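PDB 4YEH: lectin from Cicer arietinum, which binds a magnesium ion in the central channel of its four-bladed hemopexin fold and probably takes part in metal ion transport. Local coordinates for residues Y16-D21 with Y59-S64. Residues are numbered along the deposited sequence; the frame is centred on the assembly and turned at random.
Sequences YLFIND and YGIDCS. With MG (magnesium ion), chain C.
Phe18 and Ile61 illustrate how neighbouring blades of a beta-propeller are packed together: their side chains lie side by side and point the same way, with Phe18 CD1 4.1 Å from Ile61 CB. With CG set anti to its own carbonyl carbon (chi1 -62°), the Phe18 ring extends from strand 15-19, the second strand of the first blade, meets Ile61 CB obliquely and continues to Ser64, whose OG lies 4.0 Å from Phe18 CE2 and bonds weakly to Ala6 O. Further along, apolar packing gives way to backbone. Gly60 leaves helix 55-59 with positive phi, its CA 3.4 Å from Asp21 CA and directing a C-H at Asn20 O (3.6 Å, 171° at H). The carboxylate of Asp21 turns away to a salt bridge with Arg45. Water joins the two segments here: one molecule donates to Asn20 O (2.9 Å) and accepts from Ile61 N (3.1 Å), while a second gives a hydrogen to Asn20 O and a weak bond to Ile61 O. Next in sequence, Asp62 O binds the magnesium ion at 2.3 Å, alongside Asn4, Asp118 and Asp171. Hydrogen bonding between the segments thus depends on two waters gripping Asn20 O, while Phe18 packs against the residue immediately preceding a metal ligand.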
loop_
_atom_site.group_PDB
_atom_site.type_symbol
_atom_site.label_atom_id
_atom_site.label_comp_id
_atom_site.label_asym_id
_atom_site.label_seq_id
_atom_site.Cartn_x
_atom_site.Cartn_y
_atom_site.Cartn_z
ATOM N N TYR A 16 21.039 3.665 8.882
ATOM C CA TYR A 16 20.020 4.491 8.318
ATOM C C TYR A 16 18.867 4.580 9.285
ATOM O O TYR A 16 18.501 3.618 9.920
ATOM C CB TYR A 16 19.545 3.954 6.970
ATOM C CG TYR A 16 20.625 3.997 5.895
ATOM C CD1 TYR A 16 20.763 5.123 5.078
ATOM C CD2 TYR A 16 21.481 2.935 5.682
ATOM C CE1 TYR A 16 21.705 5.203 4.090
ATOM C CE2 TYR A 16 22.452 3.008 4.692
ATOM C CZ TYR A 16 22.562 4.145 3.906
ATOM O OH TYR A 16 23.530 4.251 2.919
ATOM N N LEU A 17 18.257 5.755 9.348
ATOM C CA LEU A 17 17.195 6.038 10.342
ATOM C C LEU A 17 16.057 6.692 9.619
ATOM O O LEU A 17 16.259 7.639 8.873
ATOM C CB LEU A 17 17.674 6.962 11.487
ATOM C CG LEU A 17 18.878 6.485 12.311
ATOM C CD1 LEU A 17 19.184 7.457 13.473
ATOM C CD2 LEU A 17 18.725 5.059 12.844
ATOM N N PHE A 18 14.863 6.191 9.869
ATOM C CA PHE A 18 13.672 6.656 9.173
ATOM C C PHE A 18 12.792 7.347 10.152
ATOM O O PHE A 18 12.450 6.776 11.228
ATOM C CB PHE A 18 13.000 5.469 8.487
ATOM C CG PHE A 18 13.906 4.829 7.439
ATOM C CD1 PHE A 18 13.867 5.260 6.124
ATOM C CD2 PHE A 18 14.863 3.912 7.795
ATOM C CE1 PHE A 18 14.730 4.761 5.168
ATOM C CE2 PHE A 18 15.712 3.384 6.836
ATOM C CZ PHE A 18 15.612 3.798 5.514
ATOM N N ILE A 19 12.536 8.626 9.846
ATOM C CA ILE A 19 11.745 9.457 10.712
ATOM C C ILE A 19 10.631 10.097 9.878
ATOM O O ILE A 19 10.883 10.504 8.765
ATOM C CB ILE A 19 12.607 10.544 11.392
ATOM C CG1 ILE A 19 13.782 9.940 12.167
ATOM C CG2 ILE A 19 11.762 11.453 12.285
ATOM C CD1 ILE A 19 14.857 10.989 12.457
ATOM N N ASN A 20 9.412 10.064 10.338
ATOM C CA ASN A 20 8.278 10.476 9.544
ATOM C C ASN A 20 8.338 9.796 8.175
ATOM O O ASN A 20 8.403 8.647 8.092
ATOM C CB ASN A 20 8.053 11.997 9.493
ATOM C CG ASN A 20 7.704 12.608 10.830
ATOM O OD1 ASN A 20 8.015 13.697 11.090
ATOM N ND2 ASN A 20 7.078 11.888 11.639
ATOM N N ASP A 21 8.294 10.574 7.122
ATOM C CA ASP A 21 8.466 10.157 5.727
ATOM C C ASP A 21 9.895 10.524 5.271
ATOM O O ASP A 21 10.178 10.703 4.065
ATOM C CB ASP A 21 7.466 10.905 4.843
ATOM C CG ASP A 21 7.696 12.463 4.890
ATOM O OD1 ASP A 21 7.131 13.191 4.031
ATOM O OD2 ASP A 21 8.435 12.906 5.828
ATOM N N TYR A 59 4.708 7.918 2.504
ATOM C CA TYR A 59 4.520 7.870 3.948
ATOM C C TYR A 59 5.740 7.518 4.798
ATOM O O TYR A 59 5.649 7.539 6.026
ATOM C CB TYR A 59 3.365 6.923 4.295
ATOM C CG TYR A 59 2.016 7.397 3.805
ATOM C CD1 TYR A 59 1.372 8.466 4.412
ATOM C CD2 TYR A 59 1.387 6.775 2.735
ATOM C CE1 TYR A 59 0.138 8.903 3.967
ATOM C CE2 TYR A 59 0.154 7.205 2.283
ATOM C CZ TYR A 59 -0.466 8.269 2.902
ATOM O OH TYR A 59 -1.694 8.700 2.457
ATOM N N GLY A 60 6.875 7.195 4.185
ATOM C CA GLY A 60 8.015 6.850 5.009
ATOM C C GLY A 60 8.011 5.371 5.314
ATOM O O GLY A 60 7.181 4.615 4.781
ATOM N N ILE A 61 8.922 4.954 6.179
ATOM C CA ILE A 61 9.101 3.538 6.470
ATOM C C ILE A 61 9.011 3.264 8.011
ATOM O O ILE A 61 9.735 3.925 8.801
ATOM C CB ILE A 61 10.426 3.061 5.896
ATOM C CG1 ILE A 61 10.246 2.903 4.408
ATOM C CG2 ILE A 61 10.747 1.704 6.455
ATOM C CD1 ILE A 61 10.693 4.088 3.618
ATOM N N ASP A 62 8.140 2.341 8.418
ATOM C CA ASP A 62 7.833 2.217 9.853
ATOM C C ASP A 62 8.592 1.093 10.603
ATOM O O ASP A 62 8.574 1.002 11.827
ATOM C CB ASP A 62 6.300 2.261 10.122
ATOM C CG ASP A 62 5.585 1.080 9.572
ATOM O OD1 ASP A 62 6.238 0.014 9.486
ATOM O OD2 ASP A 62 4.371 1.162 9.295
ATOM N N CYS A 63 9.270 0.259 9.850
ATOM C CA CYS A 63 10.071 -0.846 10.341
ATOM C C CYS A 63 11.016 -1.282 9.200
ATOM O O CYS A 63 10.608 -1.341 8.004
ATOM C CB CYS A 63 9.146 -1.982 10.731
ATOM S SG CYS A 63 9.937 -3.402 11.486
ATOM N N SER A 64 12.252 -1.599 9.554
ATOM C CA SER A 64 13.174 -2.224 8.629
ATOM C C SER A 64 14.282 -3.125 9.329
ATOM O O SER A 64 14.430 -3.104 10.531
ATOM C CB SER A 64 13.781 -1.155 7.692
ATOM O OG SER A 64 14.319 -0.054 8.444
HETATM MG MG MG C . 7.929 1.688 13.941
HETATM O O HOH W 1 10.750 7.414 6.852
HETATM O O HOH W 2 8.105 5.912 9.401
#